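Local coordinates for hypothetical protein Atu0492 (Agrobacterium tumefaciens, PDB 2GMY), which is of uncharacterised function but, as a putative AhpD-like member of the carboxymuconolactone decarboxylase family, may take part in antioxidant defence, at residues E119-K122 with I123-I127; I38-R41 with A42-N46; S28-H32 with R33-L37. One frame throughout, in Å; residues are numbered along the deposited sequence.

Contact 1 (E119-K122 with I123-I127); sequences EIVK and ITVAI
Ile120 and Thr124 meet one turn apart within helix 117-139, in a local i to i+4 contact near the start of that long helix, in a buried part of it. Four backbone bonds run from residues 123-126 to the carbonyls of 119-122, the regular alpha-helical pattern. To these Thr124 adds a side-chain bond: OG1 lies 2.8 Å from Ile120 O and donates to it, while Thr124 N reaches Ile120 O at 2.9 Å from the opposite face of the carbonyl plane. Because OG1 stands beside its own backbone N (chi1 -53°), the hydroxyl folds back over the preceding turn, which satisfies it within the helix. The same OG1 also bonds to Trp91 NE1, so the hydroxyl joins two helices. Next to it, Val121 CG1 and Val125 CG2 make a looser apolar pair at 4.4 Å. Lys122 stretches its chain out to the carbonyl O of Ser28. Aliphatic residues suit the rest, since the helix is covered from several directions: Ile123 and Ile127 lie against helices 32-45 and 83-96, Val125 and Ala126 against helix 12-26, and Ile120 and Val121 pack on Phe140 and Ala14 of a second subunit.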
ATOM      1  N   GLU A 119      -6.611  27.966  15.540  1.00 14.34           N
ATOM      2  CA  GLU A 119      -5.382  27.187  15.735  1.00 14.17           C
ATOM      3  C   GLU A 119      -5.288  26.064  14.706  1.00 13.13           C
ATOM      4  O   GLU A 119      -4.216  25.805  14.145  1.00 13.35           O
ATOM      5  CB  GLU A 119      -5.360  26.605  17.152  1.00 14.53           C
ATOM      6  CG  GLU A 119      -5.064  27.657  18.201  1.00 16.47           C
ATOM      7  CD  GLU A 119      -5.288  27.189  19.640  1.00 17.21           C
ATOM      8  OE1 GLU A 119      -6.031  26.209  19.888  1.00 18.72           O
ATOM      9  OE2 GLU A 119      -4.716  27.844  20.544  1.00 23.30           O
ATOM     10  N   ILE A 120      -6.410  25.403  14.446  1.00 12.54           N
ATOM     11  CA  ILE A 120      -6.408  24.306  13.459  1.00 12.03           C
ATOM     12  C   ILE A 120      -6.029  24.801  12.065  1.00 12.06           C
ATOM     13  O   ILE A 120      -5.286  24.125  11.344  1.00 11.92           O
ATOM     14  CB  ILE A 120      -7.752  23.531  13.455  1.00 12.43           C
ATOM     15  CG1 ILE A 120      -7.903  22.769  14.777  1.00 12.53           C
ATOM     16  CG2 ILE A 120      -7.839  22.584  12.251  1.00 13.01           C
ATOM     17  CD1 ILE A 120      -9.274  22.115  14.995  1.00 13.24           C
ATOM     18  N   VAL A 121      -6.517  25.982  11.679  1.00 11.84           N
ATOM     19  CA  VAL A 121      -6.134  26.543  10.386  1.00 12.55           C
ATOM     20  C   VAL A 121      -4.637  26.810  10.349  1.00 12.25           C
ATOM     21  O   VAL A 121      -3.961  26.458   9.372  1.00 12.62           O
ATOM     22  CB  VAL A 121      -6.955  27.805  10.035  1.00 12.82           C
ATOM     23  CG1 VAL A 121      -6.514  28.368   8.679  1.00 14.08           C
ATOM     24  CG2 VAL A 121      -8.430  27.457   9.998  1.00 12.71           C
ATOM     25  N   LYS A 122      -4.109  27.424  11.413  1.00 12.42           N
ATOM     26  CA  LYS A 122      -2.652  27.672  11.512  1.00 12.27           C
ATOM     27  C   LYS A 122      -1.857  26.364  11.414  1.00 11.84           C
ATOM     28  O   LYS A 122      -0.881  26.258  10.674  1.00 11.87           O
ATOM     29  CB  LYS A 122      -2.315  28.394  12.821  1.00 12.37           C
ATOM     30  CG  LYS A 122      -2.937  29.777  12.928  1.00 14.05           C
ATOM     31  CD  LYS A 122      -2.592  30.413  14.262  1.00 16.53           C
ATOM     32  CE  LYS A 122      -3.133  31.828  14.324  1.00 19.90           C
ATOM     33  NZ  LYS A 122      -2.849  32.399  15.666  1.00 22.02           N
ATOM     34  N   ILE A 123      -2.301  25.360  12.164  1.00 11.45           N
ATOM     35  CA  ILE A 123      -1.677  24.034  12.129  1.00 11.13           C
ATOM     36  C   ILE A 123      -1.668  23.440  10.723  1.00 11.48           C
ATOM     37  O   ILE A 123      -0.640  22.913  10.264  1.00 11.44           O
ATOM     38  CB  ILE A 123      -2.428  23.089  13.084  1.00 10.89           C
ATOM     39  CG1 ILE A 123      -2.071  23.423  14.530  1.00 11.06           C
ATOM     40  CG2 ILE A 123      -2.114  21.601  12.801  1.00 11.03           C
ATOM     41  CD1 ILE A 123      -3.107  22.906  15.508  1.00 13.06           C
ATOM     42  N   THR A 124      -2.812  23.521  10.043  1.00 10.90           N
ATOM     43  CA  THR A 124      -2.969  22.864   8.749  1.00 11.11           C
ATOM     44  C   THR A 124      -2.153  23.578   7.657  1.00 11.34           C
ATOM     45  O   THR A 124      -1.558  22.931   6.801  1.00 11.42           O
ATOM     46  CB  THR A 124      -4.460  22.680   8.392  1.00 11.91           C
ATOM     47  OG1 THR A 124      -5.127  22.010   9.483  1.00 11.59           O
ATOM     48  CG2 THR A 124      -4.607  21.837   7.139  1.00 12.33           C
ATOM     49  N   VAL A 125      -2.084  24.902   7.718  1.00 11.76           N
ATOM     50  CA  VAL A 125      -1.180  25.635   6.823  1.00 12.22           C
ATOM     51  C   VAL A 125       0.281  25.256   7.119  1.00 11.65           C
ATOM     52  O   VAL A 125       1.079  25.072   6.197  1.00 12.18           O
ATOM     53  CB  VAL A 125      -1.400  27.165   6.970  1.00 12.50           C
ATOM     54  CG1 VAL A 125      -0.331  27.950   6.223  1.00 14.11           C
ATOM     55  CG2 VAL A 125      -2.806  27.546   6.464  1.00 12.55           C
ATOM     56  N   ALA A 126       0.631  25.130   8.400  1.00 11.78           N
ATOM     57  CA  ALA A 126       1.984  24.711   8.781  1.00 11.64           C
ATOM     58  C   ALA A 126       2.305  23.311   8.200  1.00 11.87           C
ATOM     59  O   ALA A 126       3.399  23.081   7.680  1.00 11.29           O
ATOM     60  CB  ALA A 126       2.134  24.720  10.295  1.00 12.24           C
ATOM     61  N   ILE A 127       1.340  22.392   8.262  1.00 10.92           N
ATOM     62  CA  ILE A 127       1.532  21.055   7.676  1.00 11.22           C
ATOM     63  C   ILE A 127       1.745  21.190   6.165  1.00 11.20           C
ATOM     64  O   ILE A 127       2.612  20.531   5.590  1.00 11.95           O
ATOM     65  CB  ILE A 127       0.335  20.125   7.974  1.00 10.88           C
ATOM     66  CG1 ILE A 127       0.239  19.834   9.484  1.00 10.73           C
ATOM     67  CG2 ILE A 127       0.467  18.781   7.213  1.00 11.40           C
ATOM     68  CD1 ILE A 127      -1.137  19.288   9.942  1.00 11.17           C
TER

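Contact 2 (I38-R41 with A42-N46); sequences IKLR and ASIIN
Arg41 lays its guanidinium against Ile45, one turn further along helix 32-45, and the two side chains cross at about a right angle. The arginine chain leaves with CG anti to the backbone N (chi1 179°) and bends at chi2 (60°), which turns it along the helix toward the C-terminal end. Ile45 CG1 then sits over one face of the guanidinium, off toward its rim and 3.9 Å from Arg41 CZ, while Ile45 CD1 approaches Arg41 NE to 3.7 Å. An isoleucine serves well here, because its hydrocarbon branch can lie on the flat of the cation and leave the N-H groups to polar partners: NE pairs with Asp93, and NH1 makes weak bonds to the carbonyls of Met72 and Ser73.

The tightly packed side of the helix holds small residues. Ala42 CB rests 3.4 Å from Ile38 O, and the methyl lies under helices 83-96 and 117-139. Ser43 OG stands beside its backbone N, 2.7 Å from Lys39 O, with Asn134 OD1 also within its reach. Ser43 N donates to Lys39 O, at 3.1 Å. Cys51, Val52 and His55 of helix 49-61 close over this serine, and Lys39, which also touches His55, extends to a salt bridge with Glu22.

The larger residues Lys39, Arg41, Ile44 and Ile45 keep some exposure, whereas Leu40 is buried beside Met72. Leu40 CD1 meets Ile44 CD1 at 4.0 Å, the two side chains slanting across one another, and Ile44 also packs on Ser73 of a third subunit.

Both basic side chains thus find their acids outside the contact, Lys39 in Glu22 of helix 12-26 and Arg41 in Asp93 of helix 83-96, so ion pairing probably ties this helix to its neighbours while Ala42 and Ser43 permit close approach.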
ATOM      1  N   ILE A  38       5.182  19.570  14.207  1.00 11.10           N
ATOM      2  CA  ILE A  38       4.630  19.475  12.851  1.00 10.84           C
ATOM      3  C   ILE A  38       5.750  19.275  11.826  1.00 10.37           C
ATOM      4  O   ILE A  38       5.661  18.390  10.955  1.00 11.19           O
ATOM      5  CB  ILE A  38       3.814  20.746  12.502  1.00 11.26           C
ATOM      6  CG1 ILE A  38       2.505  20.771  13.281  1.00 11.59           C
ATOM      7  CG2 ILE A  38       3.590  20.835  10.990  1.00 12.82           C
ATOM      8  CD1 ILE A  38       1.879  22.181  13.355  1.00 13.46           C
ATOM      9  N   LYS A  39       6.799  20.090  11.927  1.00 10.15           N
ATOM     10  CA  LYS A  39       7.879  20.045  10.938  1.00 11.20           C
ATOM     11  C   LYS A  39       8.665  18.749  11.010  1.00 11.15           C
ATOM     12  O   LYS A  39       8.980  18.147   9.979  1.00 12.26           O
ATOM     13  CB  LYS A  39       8.823  21.232  11.102  1.00 11.40           C
ATOM     14  CG  LYS A  39       8.205  22.549  10.651  1.00 14.09           C
ATOM     15  CD  LYS A  39       9.150  23.693  10.981  1.00 18.65           C
ATOM     16  CE  LYS A  39       8.665  24.971  10.363  1.00 22.98           C
ATOM     17  NZ  LYS A  39       9.796  25.932  10.290  1.00 26.50           N
ATOM     18  N   LEU A  40       8.974  18.308  12.227  1.00 11.04           N
ATOM     19  CA  LEU A  40       9.789  17.103  12.393  1.00 11.51           C
ATOM     20  C   LEU A  40       9.002  15.877  11.955  1.00 11.57           C
ATOM     21  O   LEU A  40       9.496  15.057  11.170  1.00 11.70           O
ATOM     22  CB  LEU A  40      10.280  16.968  13.840  1.00 12.38           C
ATOM     23  CG  LEU A  40      11.124  15.724  14.153  1.00 12.36           C
ATOM     24  CD1 LEU A  40      12.342  15.605  13.229  1.00 13.21           C
ATOM     25  CD2 LEU A  40      11.548  15.777  15.601  1.00 13.31           C
ATOM     26  N   ARG A  41       7.768  15.762  12.425  1.00 10.91           N
ATOM     27  CA  ARG A  41       6.978  14.564  12.092  1.00 10.89           C
ATOM     28  C   ARG A  41       6.701  14.431  10.593  1.00 10.86           C
ATOM     29  O   ARG A  41       6.920  13.352  10.016  1.00 11.12           O
ATOM     30  CB  ARG A  41       5.671  14.505  12.894  1.00 11.03           C
ATOM     31  CG  ARG A  41       4.804  13.287  12.568  1.00 11.50           C
ATOM     32  CD  ARG A  41       5.499  11.953  12.847  1.00 11.92           C
ATOM     33  NE  ARG A  41       4.645  10.878  12.334  1.00 12.65           N
ATOM     34  CZ  ARG A  41       5.037   9.619  12.181  1.00 13.67           C
ATOM     35  NH1 ARG A  41       6.275   9.247  12.530  1.00 13.59           N
ATOM     36  NH2 ARG A  41       4.178   8.730  11.686  1.00 13.65           N
ATOM     37  N   ALA A  42       6.264  15.519   9.951  1.00 10.31           N
ATOM     38  CA  ALA A  42       5.979  15.470   8.513  1.00 10.42           C
ATOM     39  C   ALA A  42       7.243  15.126   7.729  1.00 10.08           C
ATOM     40  O   ALA A  42       7.204  14.349   6.769  1.00 11.26           O
ATOM     41  CB  ALA A  42       5.361  16.783   8.029  1.00 11.47           C
ATOM     42  N   SER A  43       8.369  15.705   8.154  1.00 10.24           N
ATOM     43  CA  SER A  43       9.642  15.425   7.484  1.00 10.95           C
ATOM     44  C   SER A  43      10.049  13.950   7.578  1.00 11.54           C
ATOM     45  O   SER A  43      10.554  13.377   6.605  1.00 11.55           O
ATOM     46  CB  SER A  43      10.746  16.330   8.038  1.00 11.09           C
ATOM     47  OG  SER A  43      10.431  17.689   7.779  1.00 11.94           O
ATOM     48  N   ILE A  44       9.816  13.336   8.736  1.00 11.32           N
ATOM     49  CA  ILE A  44      10.088  11.910   8.889  1.00 11.67           C
ATOM     50  C   ILE A  44       9.196  11.112   7.917  1.00 11.60           C
ATOM     51  O   ILE A  44       9.680  10.236   7.178  1.00 12.13           O
ATOM     52  CB  ILE A  44       9.889  11.456  10.332  1.00 11.99           C
ATOM     53  CG1 ILE A  44      10.982  12.058  11.222  1.00 11.84           C
ATOM     54  CG2 ILE A  44       9.941   9.934  10.436  1.00 11.22           C
ATOM     55  CD1 ILE A  44      10.658  11.997  12.725  1.00 14.21           C
ATOM     56  N   ILE A  45       7.901  11.413   7.903  1.00 11.44           N
ATOM     57  CA  ILE A  45       6.981  10.669   7.032  1.00 11.27           C
ATOM     58  C   ILE A  45       7.432  10.758   5.588  1.00 11.73           C
ATOM     59  O   ILE A  45       7.430   9.759   4.841  1.00 11.79           O
ATOM     60  CB  ILE A  45       5.553  11.216   7.156  1.00 11.25           C
ATOM     61  CG1 ILE A  45       5.011  10.936   8.559  1.00 11.64           C
ATOM     62  CG2 ILE A  45       4.649  10.610   6.086  1.00 11.90           C
ATOM     63  CD1 ILE A  45       3.695  11.627   8.853  1.00 13.32           C
ATOM     64  N   ASN A  46       7.812  11.971   5.193  1.00 10.54           N
ATOM     65  CA  ASN A  46       8.174  12.235   3.802  1.00 11.06           C
ATOM     66  C   ASN A  46       9.586  11.804   3.417  1.00 11.11           C
ATOM     67  O   ASN A  46       9.972  11.980   2.266  1.00 12.10           O
ATOM     68  CB  ASN A  46       7.956  13.698   3.462  1.00 11.45           C
ATOM     69  CG  ASN A  46       6.495  14.041   3.332  1.00 11.61           C
ATOM     70  OD1 ASN A  46       5.676  13.193   2.950  1.00 11.09           O
ATOM     71  ND2 ASN A  46       6.156  15.280   3.661  1.00 12.66           N
TER

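Contact 3 (S28-H32 with R33-L37); sequences SGLEH and RFIHL
Glu31 and Phe34 touch at the N-terminus of helix 32-45, where Glu31 holds the N-cap position. The hydrogen bonds across the two segments are backbone ones. Glu31 O receives Ile35 N at 3.2 Å and, weakly, Phe34 N, while His32 O takes His36 N at 2.8 Å in a nearly straight bond (171°). Before the helix, Ser28 OG accepts a weak bond from Leu30 N and also bonds to Val25 O, bracing the loop around Gly29, whose positive phi suits a residue lacking a side chain.

Apolar contacts close the turn. Leu30 CB lies 3.9 Å from Ile35 CG1, joining the loop to the first helical turn, and His32 runs alongside Ile35, its ND1 4.1 Å from Ile35 CD1. Glu31 CB approaches Phe34 CD2 to 3.5 Å; the phenyl ring is buried and meets Phe115 edge-to-face.

Among the flat polar groups, the His36 ring places one face over His32 O, with CD2 3.1 Å from that oxygen, and its NE2 bonds to Asp62. The side chains of Glu31 and Arg33 run alongside each other; a salt bridge is modelled with Glu31 OE2 over one face of the guanidinium, but the place of OE2 is doubtful.

An acidic side chain at this helix start would probably be stabilised by the helix dipole, and the partner Asp62 would be consistent with a proton on His36 NE2.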
ATOM      1  N   SER A  28       2.952  33.021  13.310  1.00 21.74           N
ATOM      2  CA  SER A  28       1.506  32.824  13.322  1.00 21.10           C
ATOM      3  C   SER A  28       0.871  32.886  14.707  1.00 21.62           C
ATOM      4  O   SER A  28      -0.333  33.123  14.822  1.00 21.98           O
ATOM      5  CB  SER A  28       1.152  31.482  12.676  1.00 21.05           C
ATOM      6  OG  SER A  28       1.616  30.423  13.490  1.00 19.77           O
ATOM      7  N   GLY A  29       1.672  32.670  15.747  1.00 20.88           N
ATOM      8  CA  GLY A  29       1.156  32.602  17.116  1.00 21.29           C
ATOM      9  C   GLY A  29       1.081  31.182  17.668  1.00 21.74           C
ATOM     10  O   GLY A  29       0.902  30.990  18.871  1.00 20.87           O
ATOM     11  N   LEU A  30       1.221  30.182  16.797  1.00 22.11           N
ATOM     12  CA  LEU A  30       1.277  28.803  17.265  1.00 22.89           C
ATOM     13  C   LEU A  30       2.483  28.613  18.163  1.00 23.01           C
ATOM     14  O   LEU A  30       3.575  29.108  17.857  1.00 23.23           O
ATOM     15  CB  LEU A  30       1.404  27.827  16.095  1.00 23.10           C
ATOM     16  CG  LEU A  30       0.164  27.278  15.397  1.00 23.64           C
ATOM     17  CD1 LEU A  30       0.614  26.141  14.493  1.00 25.14           C
ATOM     18  CD2 LEU A  30      -0.885  26.792  16.384  1.00 22.88           C
ATOM     19  N   GLU A  31       2.283  27.894  19.259  1.00 23.52           N
ATOM     20  CA  GLU A  31       3.361  27.546  20.171  1.00 24.44           C
ATOM     21  C   GLU A  31       4.518  26.905  19.399  1.00 24.11           C
ATOM     22  O   GLU A  31       4.299  26.053  18.532  1.00 23.90           O
ATOM     23  CB  GLU A  31       2.838  26.572  21.219  1.00 25.05           C
ATOM     24  CG  GLU A  31       3.498  26.700  22.568  1.00 30.33           C
ATOM     25  CD  GLU A  31       2.842  25.831  23.617  1.00 35.12           C
ATOM     26  OE1 GLU A  31       1.611  25.955  23.838  1.00 37.68           O
ATOM     27  OE2 GLU A  31       3.571  25.029  24.230  1.00 37.24           O
ATOM     28  N   HIS A  32       5.745  27.312  19.711  1.00 23.41           N
ATOM     29  CA  HIS A  32       6.899  26.831  18.957  1.00 22.88           C
ATOM     30  C   HIS A  32       7.073  25.313  19.039  1.00 21.40           C
ATOM     31  O   HIS A  32       7.495  24.681  18.064  1.00 20.34           O
ATOM     32  CB  HIS A  32       8.176  27.583  19.349  1.00 24.07           C
ATOM     33  CG  HIS A  32       8.146  29.032  18.973  1.00 27.68           C
ATOM     34  ND1 HIS A  32       7.970  29.458  17.674  1.00 30.56           N
ATOM     35  CD2 HIS A  32       8.254  30.154  19.726  1.00 31.09           C
ATOM     36  CE1 HIS A  32       7.973  30.779  17.640  1.00 32.55           C
ATOM     37  NE2 HIS A  32       8.142  31.226  18.873  1.00 32.46           N
ATOM     38  N   ARG A  33       6.725  24.735  20.186  1.00 20.09           N
ATOM     39  CA  ARG A  33       6.762  23.286  20.362  1.00 19.49           C
ATOM     40  C   ARG A  33       5.905  22.567  19.316  1.00 18.02           C
ATOM     41  O   ARG A  33       6.310  21.529  18.774  1.00 17.12           O
ATOM     42  CB  ARG A  33       6.292  22.904  21.762  1.00 20.52           C
ATOM     43  CG  ARG A  33       6.334  21.407  21.976  1.00 23.72           C
ATOM     44  CD  ARG A  33       5.814  20.964  23.328  1.00 29.66           C
ATOM     45  NE  ARG A  33       4.429  21.343  23.579  1.00 34.46           N
ATOM     46  CZ  ARG A  33       4.066  22.343  24.372  1.00 36.58           C
ATOM     47  NH1 ARG A  33       4.994  23.072  24.983  1.00 38.91           N
ATOM     48  NH2 ARG A  33       2.777  22.616  24.560  1.00 37.14           N
ATOM     49  N   PHE A  34       4.738  23.133  19.024  1.00 16.82           N
ATOM     50  CA  PHE A  34       3.822  22.539  18.039  1.00 16.14           C
ATOM     51  C   PHE A  34       4.356  22.710  16.616  1.00 15.99           C
ATOM     52  O   PHE A  34       4.208  21.813  15.770  1.00 15.43           O
ATOM     53  CB  PHE A  34       2.413  23.127  18.170  1.00 16.92           C
ATOM     54  CG  PHE A  34       1.768  22.882  19.518  1.00 17.60           C
ATOM     55  CD1 PHE A  34       1.962  21.678  20.207  1.00 19.30           C
ATOM     56  CD2 PHE A  34       0.939  23.848  20.083  1.00 20.12           C
ATOM     57  CE1 PHE A  34       1.353  21.451  21.456  1.00 20.81           C
ATOM     58  CE2 PHE A  34       0.333  23.630  21.325  1.00 20.96           C
ATOM     59  CZ  PHE A  34       0.546  22.426  22.006  1.00 19.77           C
ATOM     60  N   ILE A  35       4.976  23.859  16.350  1.00 15.43           N
ATOM     61  CA  ILE A  35       5.602  24.088  15.051  1.00 15.65           C
ATOM     62  C   ILE A  35       6.739  23.077  14.837  1.00 14.78           C
ATOM     63  O   ILE A  35       6.827  22.445  13.777  1.00 14.46           O
ATOM     64  CB  ILE A  35       6.080  25.550  14.894  1.00 16.26           C
ATOM     65  CG1 ILE A  35       4.876  26.496  14.951  1.00 16.85           C
ATOM     66  CG2 ILE A  35       6.837  25.715  13.567  1.00 17.34           C
ATOM     67  CD1 ILE A  35       5.263  27.988  14.899  1.00 17.42           C
ATOM     68  N   HIS A  36       7.585  22.900  15.852  1.00 13.93           N
ATOM     69  CA  HIS A  36       8.657  21.898  15.783  1.00 13.68           C
ATOM     70  C   HIS A  36       8.118  20.495  15.521  1.00 13.21           C
ATOM     71  O   HIS A  36       8.639  19.759  14.682  1.00 13.42           O
ATOM     72  CB  HIS A  36       9.447  21.863  17.087  1.00 13.97           C
ATOM     73  CG  HIS A  36      10.222  23.111  17.349  1.00 15.75           C
ATOM     74  ND1 HIS A  36      10.926  23.763  16.362  1.00 16.66           N
ATOM     75  CD2 HIS A  36      10.426  23.811  18.491  1.00 17.81           C
ATOM     76  CE1 HIS A  36      11.528  24.820  16.884  1.00 18.67           C
ATOM     77  NE2 HIS A  36      11.238  24.872  18.171  1.00 17.88           N
ATOM     78  N   LEU A  37       7.081  20.133  16.257  1.00 12.45           N
ATOM     79  CA  LEU A  37       6.454  18.817  16.132  1.00 12.25           C
ATOM     80  C   LEU A  37       5.917  18.588  14.723  1.00 11.86           C
ATOM     81  O   LEU A  37       6.123  17.523  14.128  1.00 11.72           O
ATOM     82  CB  LEU A  37       5.322  18.727  17.158  1.00 12.84           C
ATOM     83  CG  LEU A  37       4.538  17.420  17.212  1.00 11.78           C
ATOM     84  CD1 LEU A  37       3.956  17.264  18.600  1.00 13.83           C
ATOM     85  CD2 LEU A  37       3.449  17.350  16.119  1.00 12.73           C
TER

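Contact 1 is the most enclosed of the three, with mainly aliphatic side chains and a buried hydroxyl, whereas contact 3 reaches the surface through Glu31 and His32. Contact 2 lies nearest the middle of the chain yet is only partly buried, mixing small residues with paired charges. Contacts 2 and 3 adjoin on helix 32-45, one towards its end and the other at its start. Contact 1, on helix 117-139, meets both: Ile38 packs on Ala126 and Ile127, and Leu30 on Lys122 and Ile123. Other subunits touch contacts 1 and 2, while contact 3 has no partner in another chain of the assembly.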